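Local coordinates for succinoglycan biosynthesis protein (Bacillus cereus ATCC 14579, PDB 2QGM), which probably acts as a hydrolase of the erythromycin esterase-like family, although its substrate and exact role, perhaps linked to succinoglycan biosynthesis, remain unestablished, at residues Pro66-Ile71 / Thr102-Thr107. Numbering follows the deposited sequence.
Sequences PLKKMI and TEMGFT
E103 and K68 come close at the backbone O of the first and NZ of the second, but a shared water bonds them. The lysine ammonium NZ donates to this water at 2.9 Å, and the water in turn donates to carboxylate OE1 of E103 at 3.0 Å; a second, weak bond runs from the water to the backbone O of E103. With NZ of K68 and OE1 of E103 5.7 Å apart, the opposite charges probably still attract each other, but on this solvent-exposed side of the contact the water makes the link. K68 reaches this point because its chain leaves with CG anti to the backbone N (chi1 -177°) and stays extended to the ammonium group.

M104, a selenomethionine, contributes the largest share of the buried surface of any residue here. It runs past K68 in the opposite direction, its SE lying 3.7 Å from CA of K68 and 4.0 Å from CG, an example of how a long lysine can cover an apolar neighbour with its methylenes while its ammonium stays with water. A bend at chi3 (69°) turns the methyl CE onto the branch point of I71, 3.6 Å from its CB and 3.7 Å from its CG2. Helix 87-104 is the helix of a beta-alpha-beta crossover from strand 76-79 to the parallel strand 108-111, with strand 301-304 between the two in the sheet; helix 65-71, which precedes strand 76-79, packs against its C-terminal end. Y99 of the longer helix also touches both K68 and M104.

At G105 the chain leaves helical geometry with positive phi (66°) and heads for strand 108-111. F106 follows, its ring meeting CB of M104 in plane at the edge, while CG2 of I71 approaches the ring obliquely, 4.4 Å from CZ. F106 also packs on L100 of helix 87-104 and on K300.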
# COMPACT_ATOMS: atom_id res chain seq x y z
N PRO A 66 -3.93 22.09 5.39
CA PRO A 66 -3.99 22.25 3.94
C PRO A 66 -4.31 20.91 3.28
O PRO A 66 -4.88 20.87 2.19
CB PRO A 66 -2.59 22.73 3.59
CG PRO A 66 -2.21 23.53 4.78
CD PRO A 66 -2.68 22.65 5.93
N LEU A 67 -3.96 19.82 3.95
CA LEU A 67 -4.20 18.48 3.42
C LEU A 67 -5.68 18.11 3.35
O LEU A 67 -6.11 17.43 2.42
CB LEU A 67 -3.45 17.43 4.26
CG LEU A 67 -3.55 15.98 3.75
CD1 LEU A 67 -2.88 15.88 2.38
CD2 LEU A 67 -2.89 15.04 4.74
N LYS A 68 -6.45 18.57 4.33
CA LYS A 68 -7.88 18.28 4.37
C LYS A 68 -8.55 18.94 3.17
O LYS A 68 -9.47 18.38 2.57
CB LYS A 68 -8.51 18.81 5.67
CG LYS A 68 -10.00 18.49 5.80
CD LYS A 68 -10.55 18.86 7.18
CE LYS A 68 -12.02 18.50 7.30
NZ LYS A 68 -12.57 18.77 8.66
N LYS A 69 -8.07 20.13 2.83
CA LYS A 69 -8.60 20.90 1.71
C LYS A 69 -8.23 20.25 0.38
O LYS A 69 -9.00 20.30 -0.58
CB LYS A 69 -8.07 22.34 1.78
CG LYS A 69 -8.23 22.95 3.17
CD LYS A 69 -8.02 24.46 3.19
CE LYS A 69 -6.59 24.84 2.86
NZ LYS A 69 -6.43 26.32 2.94
N MSE A 70 -7.06 19.63 0.33
CA MSE A 70 -6.61 18.95 -0.89
C MSE A 70 -7.41 17.69 -1.15
O MSE A 70 -7.87 17.44 -2.27
CB MSE A 70 -5.13 18.55 -0.78
CG MSE A 70 -4.12 19.68 -0.71
SE MSE A 70 -2.34 19.00 -0.38
CE MSE A 70 -1.46 20.65 0.09
N ILE A 71 -7.57 16.87 -0.11
CA ILE A 71 -8.29 15.61 -0.22
C ILE A 71 -9.76 15.80 -0.51
O ILE A 71 -10.35 15.03 -1.28
CB ILE A 71 -8.16 14.77 1.08
CG1 ILE A 71 -6.69 14.56 1.43
CG2 ILE A 71 -8.84 13.42 0.90
CD1 ILE A 71 -5.88 13.92 0.34
N THR A 102 -8.54 10.44 12.66
CA THR A 102 -9.09 11.33 13.67
C THR A 102 -9.77 12.61 13.19
O THR A 102 -10.69 13.10 13.84
CB THR A 102 -8.00 11.74 14.67
OG1 THR A 102 -6.98 12.47 13.99
CG2 THR A 102 -7.39 10.52 15.34
N GLU A 103 -9.33 13.17 12.06
CA GLU A 103 -9.90 14.42 11.55
C GLU A 103 -10.72 14.33 10.25
O GLU A 103 -11.49 15.23 9.94
CB GLU A 103 -8.78 15.45 11.35
CG GLU A 103 -8.02 15.85 12.62
CD GLU A 103 -8.92 16.42 13.70
OE1 GLU A 103 -9.88 17.14 13.36
OE2 GLU A 103 -8.67 16.15 14.89
N MSE A 104 -10.55 13.24 9.50
CA MSE A 104 -11.27 13.11 8.24
C MSE A 104 -12.15 11.87 8.07
O MSE A 104 -12.61 11.58 6.96
CB MSE A 104 -10.27 13.20 7.08
CG MSE A 104 -9.62 14.57 6.96
SE MSE A 104 -8.60 14.75 5.35
CE MSE A 104 -10.07 14.75 4.09
N GLY A 105 -12.37 11.15 9.15
CA GLY A 105 -13.23 9.97 9.09
C GLY A 105 -12.77 8.79 8.27
O GLY A 105 -13.61 8.09 7.70
N PHE A 106 -11.46 8.56 8.17
CA PHE A 106 -10.99 7.40 7.43
C PHE A 106 -11.04 6.22 8.40
O PHE A 106 -10.69 6.36 9.57
CB PHE A 106 -9.59 7.65 6.86
CG PHE A 106 -9.61 8.38 5.55
CD1 PHE A 106 -9.53 7.68 4.35
CD2 PHE A 106 -9.79 9.77 5.51
CE1 PHE A 106 -9.62 8.36 3.12
CE2 PHE A 106 -9.88 10.45 4.29
CZ PHE A 106 -9.80 9.75 3.09
N THR A 107 -11.49 5.07 7.92
CA THR A 107 -11.67 3.91 8.78
C THR A 107 -11.08 2.58 8.32
O THR A 107 -10.82 1.69 9.12
CB THR A 107 -13.17 3.70 9.01
OG1 THR A 107 -13.83 3.66 7.74
CG2 THR A 107 -13.75 4.85 9.84
O HOH W 1 -10.65 18.47 10.80